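PDB 3PJP: transcription elongation factor SPT6 from Candida glabrata, which probably acts as a histone H3-H4 chaperone during transcription elongation and binds the phosphorylated C-terminal repeat domain of RNA polymerase II through its tandem SH2 domain. Local coordinates for residues A[117-122]-A[159-164]; A[124-129]-A[153-158]; A[171-176]-A[189-194]; A[74-79]-A[87-92]. All coordinates share one frame; numbering follows the deposited sequence.

Overall arrangement
The model is a tandem SH2 unit, and the four contacts sample both halves. Contact 4 joins a strand and a helix in the first SH2 domain; contacts 1, 2 and 3 belong to the second. Contacts 1 and 2, centres about 12 Å apart, use successive parts of helix 115-128, contact 1 over the sheet and contact 2 over the loop between strands 146-152 and 159-166. Contact 3 has its centre about 16 Å from that of contact 1; they touch, for instance at N163 O and L173 CD1, 3.4 Å apart. Contact 4 stands apart, centre to centre about 29 Å from contact 3. The first turns of helix 86-105 serve contact 4, and farther along L100 and L104 pack on F171 of contact 3.

Contact 1: A[117-122]-A[159-164]; sequences EVVKFI and LYIWNV
L159 points CG away from its own backbone N (chi1 176°), which carries both methyls up from the strand to the helix and pushes CD1 in between V119 and I122. I161, two residues on along the same strand, folds CG1 back beside its backbone N instead (chi1 -62°); from there its extended chain holds CD1 up toward V119. The result is a small, wholly apolar patch. L159 CD1 lies 3.7 Å from I122 CG2 and 3.9 Å from V119 CG1, so one methyl serves two residues about one turn apart on the helix. The I122 side chain runs nearly perpendicular to that of L159. V119 is shared out by branch: CG1 takes L159 CD1, while CG2 meets both strand residues, 4.1 Å from I161 CD1 and equally far from L159 CD2. This is the helix-on-sheet layer of the second SH2 domain, in which helix 115-128 lies across one face of the central antiparallel strands. The axes of the two short segments come within 10.2 Å, with N-to-C directions 144° from each other. Farther into the same layer, V118 and I122 both rest on I150 and Y136, and L159 also reaches I150. Backbone pairing of Y160 with F151 and W162 with L149 ties strand 159-166 to strand 146-152, while the W162 ring meets F151 edge-to-face.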
# COMPACT_ATOMS: atom_id res chain seq x y z
N GLU A 117 13.84 5.14 -13.86
CA GLU A 117 14.37 3.92 -14.45
C GLU A 117 13.29 3.17 -15.24
O GLU A 117 13.54 2.68 -16.34
CB GLU A 117 15.00 3.02 -13.37
CG GLU A 117 16.29 3.61 -12.82
CD GLU A 117 16.95 2.76 -11.75
OE1 GLU A 117 16.22 2.06 -11.01
OE2 GLU A 117 18.19 2.79 -11.63
N VAL A 118 12.09 3.12 -14.69
CA VAL A 118 11.02 2.38 -15.36
C VAL A 118 10.51 3.14 -16.58
O VAL A 118 10.20 2.54 -17.61
CB VAL A 118 9.87 2.00 -14.38
CG1 VAL A 118 8.69 1.38 -15.14
CG2 VAL A 118 10.39 1.06 -13.31
N VAL A 119 10.45 4.47 -16.48
CA VAL A 119 10.10 5.29 -17.63
C VAL A 119 11.09 5.07 -18.77
O VAL A 119 10.69 4.92 -19.92
CB VAL A 119 10.05 6.79 -17.28
CG1 VAL A 119 10.08 7.64 -18.56
CG2 VAL A 119 8.81 7.10 -16.45
N LYS A 120 12.39 5.04 -18.45
CA LYS A 120 13.40 4.79 -19.46
C LYS A 120 13.28 3.38 -20.05
O LYS A 120 13.45 3.19 -21.25
CB LYS A 120 14.81 5.02 -18.91
CG LYS A 120 15.91 4.86 -19.95
CD LYS A 120 17.28 5.23 -19.39
CE LYS A 120 18.37 5.08 -20.44
NZ LYS A 120 19.72 5.38 -19.89
N PHE A 121 12.97 2.40 -19.21
CA PHE A 121 12.82 1.04 -19.71
C PHE A 121 11.68 0.98 -20.73
O PHE A 121 11.78 0.30 -21.75
CB PHE A 121 12.57 0.04 -18.59
CG PHE A 121 12.59 -1.39 -19.05
CD1 PHE A 121 13.75 -2.14 -18.97
CD2 PHE A 121 11.46 -1.97 -19.59
CE1 PHE A 121 13.77 -3.45 -19.40
CE2 PHE A 121 11.47 -3.28 -20.03
CZ PHE A 121 12.63 -4.02 -19.93
N ILE A 122 10.61 1.70 -20.44
CA ILE A 122 9.44 1.72 -21.32
C ILE A 122 9.70 2.51 -22.61
O ILE A 122 9.31 2.06 -23.69
CB ILE A 122 8.21 2.26 -20.58
CG1 ILE A 122 7.74 1.22 -19.57
CG2 ILE A 122 7.09 2.59 -21.57
CD1 ILE A 122 6.68 1.71 -18.63
N LEU A 159 3.65 8.32 -23.10
CA LEU A 159 3.81 7.55 -21.87
C LEU A 159 3.00 8.22 -20.77
O LEU A 159 3.02 9.45 -20.64
CB LEU A 159 5.28 7.46 -21.48
CG LEU A 159 5.63 6.76 -20.16
CD1 LEU A 159 6.99 6.08 -20.25
CD2 LEU A 159 5.59 7.73 -18.98
N TYR A 160 2.28 7.42 -19.99
CA TYR A 160 1.48 7.95 -18.89
C TYR A 160 1.85 7.27 -17.59
O TYR A 160 2.35 6.15 -17.58
CB TYR A 160 -0.00 7.73 -19.14
CG TYR A 160 -0.55 8.49 -20.33
CD1 TYR A 160 -0.91 9.82 -20.21
CD2 TYR A 160 -0.72 7.86 -21.55
CE1 TYR A 160 -1.43 10.52 -21.30
CE2 TYR A 160 -1.23 8.55 -22.65
CZ TYR A 160 -1.58 9.88 -22.51
OH TYR A 160 -2.09 10.56 -23.59
N ILE A 161 1.59 7.96 -16.49
CA ILE A 161 1.81 7.41 -15.17
C ILE A 161 0.53 7.52 -14.39
O ILE A 161 0.05 8.62 -14.11
CB ILE A 161 2.96 8.14 -14.42
CG1 ILE A 161 4.28 7.98 -15.20
CG2 ILE A 161 3.10 7.61 -13.00
CD1 ILE A 161 5.47 8.62 -14.53
N TRP A 162 -0.02 6.37 -14.03
CA TRP A 162 -1.16 6.31 -13.12
C TRP A 162 -0.69 5.84 -11.75
O TRP A 162 0.46 5.44 -11.57
CB TRP A 162 -2.25 5.40 -13.66
CG TRP A 162 -3.00 6.00 -14.83
CD1 TRP A 162 -2.77 7.22 -15.42
CD2 TRP A 162 -4.06 5.39 -15.56
NE1 TRP A 162 -3.65 7.40 -16.46
CE2 TRP A 162 -4.45 6.29 -16.57
CE3 TRP A 162 -4.74 4.16 -15.46
CZ2 TRP A 162 -5.48 6.01 -17.47
CZ3 TRP A 162 -5.76 3.88 -16.35
CH2 TRP A 162 -6.13 4.80 -17.35
N ASN A 163 -1.59 5.88 -10.76
CA ASN A 163 -1.18 5.65 -9.38
C ASN A 163 -2.08 4.61 -8.75
O ASN A 163 -3.29 4.66 -8.91
CB ASN A 163 -1.25 6.95 -8.59
CG ASN A 163 -0.29 8.00 -9.13
OD1 ASN A 163 0.90 7.97 -8.85
ND2 ASN A 163 -0.82 8.93 -9.92
N VAL A 164 -1.47 3.67 -8.03
CA VAL A 164 -2.20 2.55 -7.44
C VAL A 164 -1.90 2.54 -5.95
O VAL A 164 -0.73 2.56 -5.55
CB VAL A 164 -1.77 1.21 -8.06
CG1 VAL A 164 -2.43 0.05 -7.33
CG2 VAL A 164 -2.12 1.15 -9.54

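Contact 2: A[124-129]-A[153-158]; sequences DYSKVN and LNAESK
S126, near the C-terminal end of helix 115-128, rests its hydroxyl against A155 in the turn that joins strands 146-152 and 159-166, two antiparallel strands of the second SH2 sheet. Across the contact there is only van der Waals touching. With chi1 at -177°, the S126 hydroxyl swings to the side opposite its own amide nitrogen and meets the turn, where its nearest atom is A155 CA at 3.7 Å. A155 N, at 3.8 Å from S126 OG, and the carbonyl carbon of N154 lie beside it, and the methyl of A155 is a little farther off, with CB 4.2 Å from S126 OG. Within the helical segment, N129 OD1 sits 3.5 Å above the Y125 ring plane, toward the rim. The hydrogen bonds of the two segments lie within each of them or run to neighbouring residues. Residues N154 to S157 make a type I beta turn, closed by S157 N to N154 O at 3.1 Å. N129, the first residue past the helix to leave helical phi/psi, still bonds through its N to Y125 O. A backbone bond between A155 and P130 links the turn to the chain just after the helix, and K152 NZ reaches S157 O. The N154 side chain braces the turn from within: its OD1 takes a weak bond from E156 N, in the manner of an Asx turn, and accepts S157 OG at 3.0 Å, with that donor lying 43° out of the carbonyl plane.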
# COMPACT_ATOMS: atom_id res chain seq x y z
N ASP A 124 12.66 2.97 -24.07
CA ASP A 124 13.53 2.10 -24.86
C ASP A 124 12.75 0.94 -25.48
O ASP A 124 12.90 0.67 -26.67
CB ASP A 124 14.68 1.57 -24.00
CG ASP A 124 15.64 2.66 -23.58
OD1 ASP A 124 15.56 3.78 -24.12
OD2 ASP A 124 16.49 2.39 -22.70
N TYR A 125 11.93 0.27 -24.68
CA TYR A 125 11.15 -0.86 -25.18
C TYR A 125 10.21 -0.45 -26.31
O TYR A 125 10.04 -1.18 -27.29
CB TYR A 125 10.35 -1.52 -24.06
CG TYR A 125 9.43 -2.61 -24.56
CD1 TYR A 125 8.13 -2.32 -24.97
CD2 TYR A 125 9.86 -3.92 -24.63
CE1 TYR A 125 7.29 -3.31 -25.43
CE2 TYR A 125 9.03 -4.92 -25.09
CZ TYR A 125 7.74 -4.62 -25.49
OH TYR A 125 6.91 -5.61 -25.95
N SER A 126 9.58 0.71 -26.17
CA SER A 126 8.70 1.22 -27.21
C SER A 126 9.48 1.48 -28.50
O SER A 126 8.96 1.29 -29.59
CB SER A 126 8.00 2.50 -26.75
OG SER A 126 7.10 2.97 -27.73
N LYS A 127 10.73 1.91 -28.35
CA LYS A 127 11.60 2.16 -29.49
C LYS A 127 11.71 0.90 -30.35
O LYS A 127 11.54 0.95 -31.57
CB LYS A 127 12.99 2.58 -29.01
CG LYS A 127 13.66 3.65 -29.85
CD LYS A 127 13.21 5.04 -29.42
CE LYS A 127 13.61 5.31 -27.97
NZ LYS A 127 13.15 6.65 -27.51
N VAL A 128 11.99 -0.21 -29.69
CA VAL A 128 12.18 -1.50 -30.36
C VAL A 128 10.86 -2.10 -30.84
O VAL A 128 10.80 -2.68 -31.92
CB VAL A 128 12.87 -2.50 -29.42
CG1 VAL A 128 12.98 -3.87 -30.08
CG2 VAL A 128 14.24 -1.99 -29.00
N ASN A 129 9.82 -1.96 -30.03
CA ASN A 129 8.51 -2.50 -30.37
C ASN A 129 7.44 -1.42 -30.47
O ASN A 129 6.56 -1.32 -29.62
CB ASN A 129 8.09 -3.55 -29.33
CG ASN A 129 9.07 -4.69 -29.23
OD1 ASN A 129 10.02 -4.64 -28.45
ND2 ASN A 129 8.86 -5.72 -30.03
N LEU A 153 1.00 3.02 -25.07
CA LEU A 153 0.19 2.23 -25.99
C LEU A 153 0.94 1.81 -27.26
O LEU A 153 0.81 0.69 -27.74
CB LEU A 153 -1.06 3.02 -26.38
CG LEU A 153 -2.00 2.34 -27.38
CD1 LEU A 153 -2.80 1.23 -26.70
CD2 LEU A 153 -2.92 3.36 -28.04
N ASN A 154 1.72 2.74 -27.80
CA ASN A 154 2.54 2.50 -28.98
C ASN A 154 3.44 3.70 -29.21
O ASN A 154 3.39 4.67 -28.45
CB ASN A 154 1.65 2.27 -30.21
CG ASN A 154 0.68 3.41 -30.44
OD1 ASN A 154 1.05 4.58 -30.38
ND2 ASN A 154 -0.58 3.07 -30.68
N ALA A 155 4.27 3.64 -30.25
CA ALA A 155 5.26 4.68 -30.49
C ALA A 155 4.64 6.06 -30.76
O ALA A 155 5.27 7.08 -30.52
CB ALA A 155 6.17 4.28 -31.64
N GLU A 156 3.40 6.08 -31.25
CA GLU A 156 2.75 7.33 -31.60
C GLU A 156 1.97 7.94 -30.44
O GLU A 156 1.37 9.00 -30.57
CB GLU A 156 1.82 7.14 -32.80
CG GLU A 156 2.54 6.70 -34.07
CD GLU A 156 2.96 5.25 -34.03
OE1 GLU A 156 2.15 4.40 -33.58
OE2 GLU A 156 4.11 4.94 -34.43
N SER A 157 1.98 7.27 -29.29
CA SER A 157 1.23 7.72 -28.13
C SER A 157 2.14 8.10 -26.97
O SER A 157 3.30 7.68 -26.91
CB SER A 157 0.24 6.64 -27.68
OG SER A 157 -0.69 6.34 -28.70
N LYS A 158 1.61 8.89 -26.05
CA LYS A 158 2.37 9.33 -24.89
C LYS A 158 2.57 8.21 -23.87
O LYS A 158 1.77 7.28 -23.79
CB LYS A 158 1.67 10.52 -24.23
CG LYS A 158 1.83 11.84 -24.98
CD LYS A 158 1.29 13.01 -24.17
CE LYS A 158 1.59 14.33 -24.87
NZ LYS A 158 1.04 15.50 -24.13

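Contact 3: A[171-176]-A[189-194]; sequences FFLVNY and KTLLKS
This is a small, mainly apolar contact in the second SH2 domain, where L191, at the C-terminal part of helix 181-191, meets the hairpin between strands 171-173 and 176-178. One methyl does the work: L191 CD1 sits against L173, V174 and N175. It lies 4.1 Å from V174 CB and 4.2 Å from L173 CD2, with the L173 and L191 side chains passing each other in opposite senses. N175 adds its amide nitrogen, ND2 being 4.1 Å from L191 CD1. The hairpin bend gives these groups their places. V174 has phi 63° and psi -60°, and N175 N bonds back to L173 O, a classic gamma turn. The N175 side chain turns back over the bend (chi1 57°), and from there ND2 bonds L173 O at 2.9 Å; the carbonyl thus has two donors. ND2 reaches Y178 OH as well, while N175 OD1 lies above the centre of the Y176 ring. Around this patch, L173 continues onto L184 and F188 of the same helix and L149 of strand 146-152, and L191 and L192 both pack on W162 of strand 159-166.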
# COMPACT_ATOMS: atom_id res chain seq x y z
N PHE A 171 -6.05 -3.35 -4.51
CA PHE A 171 -5.26 -2.30 -5.14
C PHE A 171 -6.20 -1.25 -5.70
O PHE A 171 -6.99 -1.52 -6.63
CB PHE A 171 -4.41 -2.91 -6.26
CG PHE A 171 -3.64 -4.12 -5.84
CD1 PHE A 171 -2.42 -3.99 -5.19
CD2 PHE A 171 -4.15 -5.39 -6.06
CE1 PHE A 171 -1.72 -5.10 -4.78
CE2 PHE A 171 -3.46 -6.52 -5.66
CZ PHE A 171 -2.23 -6.38 -5.01
N PHE A 172 -6.16 -0.05 -5.12
CA PHE A 172 -7.05 1.01 -5.57
C PHE A 172 -6.48 1.71 -6.78
O PHE A 172 -5.37 2.24 -6.75
CB PHE A 172 -7.36 2.01 -4.45
CG PHE A 172 -8.34 3.07 -4.86
CD1 PHE A 172 -9.71 2.84 -4.76
CD2 PHE A 172 -7.90 4.28 -5.36
CE1 PHE A 172 -10.62 3.82 -5.15
CE2 PHE A 172 -8.81 5.26 -5.76
CZ PHE A 172 -10.16 5.03 -5.65
N LEU A 173 -7.24 1.66 -7.87
CA LEU A 173 -6.90 2.38 -9.09
C LEU A 173 -8.13 3.13 -9.59
O LEU A 173 -9.10 2.51 -10.07
CB LEU A 173 -6.39 1.41 -10.16
CG LEU A 173 -6.11 2.04 -11.53
CD1 LEU A 173 -5.04 3.12 -11.40
CD2 LEU A 173 -5.70 0.99 -12.56
N VAL A 174 -8.09 4.46 -9.46
CA VAL A 174 -9.11 5.38 -9.98
C VAL A 174 -10.50 5.21 -9.35
O VAL A 174 -11.02 6.13 -8.72
CB VAL A 174 -9.22 5.31 -11.51
CG1 VAL A 174 -10.30 6.26 -12.02
CG2 VAL A 174 -7.87 5.65 -12.14
N ASN A 175 -11.08 4.02 -9.50
CA ASN A 175 -12.45 3.81 -9.07
C ASN A 175 -12.65 2.71 -8.05
O ASN A 175 -13.33 2.90 -7.04
CB ASN A 175 -13.40 3.61 -10.28
CG ASN A 175 -12.99 2.45 -11.20
OD1 ASN A 175 -13.75 2.09 -12.11
ND2 ASN A 175 -11.81 1.86 -10.99
N TYR A 176 -12.04 1.55 -8.30
CA TYR A 176 -12.28 0.38 -7.49
C TYR A 176 -11.03 -0.07 -6.74
O TYR A 176 -9.91 0.23 -7.14
CB TYR A 176 -12.73 -0.80 -8.36
CG TYR A 176 -13.96 -0.55 -9.21
CD1 TYR A 176 -14.95 0.35 -8.82
CD2 TYR A 176 -14.13 -1.24 -10.39
CE1 TYR A 176 -16.08 0.55 -9.61
CE2 TYR A 176 -15.24 -1.03 -11.19
CZ TYR A 176 -16.21 -0.14 -10.79
OH TYR A 176 -17.31 0.06 -11.58
N LYS A 189 -6.91 -2.14 -18.08
CA LYS A 189 -7.17 -2.24 -19.51
C LYS A 189 -8.54 -1.67 -19.88
O LYS A 189 -8.71 -1.07 -20.94
CB LYS A 189 -7.00 -3.68 -20.01
CG LYS A 189 -5.55 -4.17 -19.92
CD LYS A 189 -5.42 -5.63 -20.31
CE LYS A 189 -3.98 -6.10 -20.11
NZ LYS A 189 -3.81 -7.54 -20.44
N THR A 190 -9.51 -1.84 -18.98
CA THR A 190 -10.86 -1.32 -19.20
C THR A 190 -10.85 0.22 -19.15
O THR A 190 -11.51 0.90 -19.96
CB THR A 190 -11.85 -1.93 -18.17
OG1 THR A 190 -12.00 -3.33 -18.45
CG2 THR A 190 -13.20 -1.26 -18.22
N LEU A 191 -10.07 0.77 -18.23
CA LEU A 191 -9.95 2.21 -18.05
C LEU A 191 -9.20 2.87 -19.21
O LEU A 191 -9.22 4.10 -19.33
CB LEU A 191 -9.26 2.52 -16.72
CG LEU A 191 -10.13 2.23 -15.50
CD1 LEU A 191 -9.30 2.24 -14.22
CD2 LEU A 191 -11.29 3.21 -15.41
N LEU A 192 -8.53 2.08 -20.05
CA LEU A 192 -7.89 2.65 -21.24
C LEU A 192 -8.89 2.88 -22.38
O LEU A 192 -8.60 3.60 -23.31
CB LEU A 192 -6.75 1.77 -21.74
CG LEU A 192 -5.56 1.63 -20.79
CD1 LEU A 192 -4.52 0.72 -21.40
CD2 LEU A 192 -4.98 2.99 -20.46
N LYS A 193 -10.05 2.26 -22.29
CA LYS A 193 -11.07 2.37 -23.32
C LYS A 193 -11.96 3.56 -23.02
O LYS A 193 -12.12 3.94 -21.86
CB LYS A 193 -11.91 1.10 -23.35
CG LYS A 193 -11.18 -0.17 -23.76
CD LYS A 193 -12.16 -1.34 -23.70
CE LYS A 193 -11.60 -2.59 -24.34
NZ LYS A 193 -12.69 -3.56 -24.67
N SER A 194 -12.56 4.14 -24.05
CA SER A 194 -13.58 5.15 -23.82
C SER A 194 -14.73 4.52 -23.05
O SER A 194 -15.01 3.32 -23.21
CB SER A 194 -14.09 5.74 -25.14
OG SER A 194 -14.67 4.74 -25.96

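Contact 4: A[74-79]-A[87-92]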
# COMPACT_ATOMS: atom_id res chain seq x y z
N LYS A 74 -13.29 -0.34 22.84
CA LYS A 74 -13.93 -1.61 22.52
C LYS A 74 -14.00 -1.85 21.01
O LYS A 74 -14.18 -3.00 20.56
CB LYS A 74 -15.36 -1.67 23.08
CG LYS A 74 -15.47 -1.92 24.58
CD LYS A 74 -16.94 -2.07 24.96
CE LYS A 74 -17.18 -1.80 26.44
NZ LYS A 74 -18.53 -1.23 26.66
N VAL A 75 -13.88 -0.77 20.23
CA VAL A 75 -13.93 -0.83 18.77
C VAL A 75 -12.75 -0.04 18.25
O VAL A 75 -12.51 1.07 18.72
CB VAL A 75 -15.25 -0.21 18.23
CG1 VAL A 75 -15.26 -0.18 16.70
CG2 VAL A 75 -16.45 -1.01 18.72
N LEU A 76 -12.00 -0.62 17.32
CA LEU A 76 -10.85 0.05 16.72
C LEU A 76 -11.05 0.20 15.23
O LEU A 76 -11.42 -0.76 14.56
CB LEU A 76 -9.58 -0.77 16.97
CG LEU A 76 -9.27 -1.16 18.41
CD1 LEU A 76 -8.05 -2.06 18.43
CD2 LEU A 76 -9.06 0.06 19.31
N VAL A 77 -10.79 1.39 14.72
CA VAL A 77 -11.06 1.68 13.31
C VAL A 77 -9.77 1.90 12.53
O VAL A 77 -8.92 2.70 12.94
CB VAL A 77 -11.95 2.92 13.16
CG1 VAL A 77 -12.33 3.13 11.69
CG2 VAL A 77 -13.20 2.76 14.00
N VAL A 78 -9.60 1.16 11.44
CA VAL A 78 -8.47 1.37 10.55
C VAL A 78 -9.00 1.56 9.13
O VAL A 78 -9.70 0.70 8.61
CB VAL A 78 -7.50 0.19 10.53
CG1 VAL A 78 -6.26 0.56 9.71
CG2 VAL A 78 -7.08 -0.16 11.95
N GLU A 79 -8.65 2.69 8.54
CA GLU A 79 -9.08 3.03 7.18
C GLU A 79 -10.55 2.70 6.92
O GLU A 79 -10.89 2.03 5.94
CB GLU A 79 -8.17 2.35 6.16
CG GLU A 79 -6.71 2.71 6.35
CD GLU A 79 -5.85 2.37 5.16
OE1 GLU A 79 -6.41 2.14 4.06
OE2 GLU A 79 -4.61 2.34 5.32
N ASP A 87 -5.39 -7.84 17.87
CA ASP A 87 -5.05 -9.10 17.22
C ASP A 87 -5.86 -9.30 15.94
O ASP A 87 -5.37 -9.87 14.97
CB ASP A 87 -5.25 -10.28 18.17
CG ASP A 87 -4.13 -10.37 19.19
OD1 ASP A 87 -2.97 -10.14 18.83
OD2 ASP A 87 -4.43 -10.68 20.36
N GLN A 88 -7.11 -8.85 15.96
CA GLN A 88 -7.96 -8.97 14.77
C GLN A 88 -7.43 -8.08 13.65
O GLN A 88 -7.46 -8.47 12.47
CB GLN A 88 -9.42 -8.63 15.07
CG GLN A 88 -10.35 -8.89 13.89
CD GLN A 88 -11.75 -8.38 14.12
OE1 GLN A 88 -12.02 -7.73 15.13
NE2 GLN A 88 -12.65 -8.67 13.19
N ILE A 89 -6.95 -6.89 14.01
CA ILE A 89 -6.32 -5.98 13.04
C ILE A 89 -5.10 -6.64 12.43
O ILE A 89 -4.91 -6.59 11.23
CB ILE A 89 -5.93 -4.63 13.67
CG1 ILE A 89 -7.18 -3.82 14.02
CG2 ILE A 89 -5.02 -3.80 12.73
CD1 ILE A 89 -6.92 -2.58 14.83
N ILE A 90 -4.27 -7.28 13.25
CA ILE A 90 -3.11 -7.97 12.69
C ILE A 90 -3.49 -9.06 11.67
O ILE A 90 -2.89 -9.15 10.61
CB ILE A 90 -2.21 -8.52 13.82
CG1 ILE A 90 -1.66 -7.35 14.63
CG2 ILE A 90 -1.07 -9.36 13.25
CD1 ILE A 90 -1.26 -7.71 16.06
N VAL A 91 -4.49 -9.87 11.99
CA VAL A 91 -4.91 -10.93 11.08
C VAL A 91 -5.66 -10.45 9.83
O VAL A 91 -5.37 -10.89 8.72
CB VAL A 91 -5.77 -11.99 11.80
CG1 VAL A 91 -6.38 -12.96 10.81
CG2 VAL A 91 -4.92 -12.70 12.84
N GLU A 92 -6.62 -9.55 10.01
CA GLU A 92 -7.52 -9.21 8.90
C GLU A 92 -7.05 -7.99 8.10
O GLU A 92 -7.39 -7.86 6.92
CB GLU A 92 -8.94 -8.98 9.41
CG GLU A 92 -9.61 -10.23 10.01
CD GLU A 92 -10.97 -9.92 10.60
OE1 GLU A 92 -11.40 -8.75 10.51
OE2 GLU A 92 -11.60 -10.84 11.17
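I89 reaches the sheet of the first SH2 domain with a single methyl, which L76 and V78 share. I89 CD1 is 3.8 Å from L76 CD1 and 3.8 Å from V78 CG2, and L76 CB lies close behind at 3.9 Å. The L76 chain runs at about a right angle to that of I89. The reach of I89 follows from two torsions: chi1 -69° puts CG1 beside the backbone N, and chi2 171° extends CD1 straight on toward the strand. L76 and V78, two apart on strand 75-78, direct their side chains to the helix, and V78 supplies CG2, the branch anti to its carbonyl carbon. One step out, Q88 lies next along the helix: its NE2 bonds E92 OE2 fairly straight at 3.1 Å and E92 OE1 more bent at 3.0 Å, while Q88 OE1 accepts from H84 N. Y83 touches I89, Q88 and E92 together, and Y93 packs on V78. At the far end of the strand E79 OE2 meets K97 NZ in a salt bridge. The whole patch lies where helix 86-105 starts out across the sheet, with L76 resting on I61 and V78 on V59 of strand 55-64, and strand 81-83 pairing along the other edge of strand 75-78.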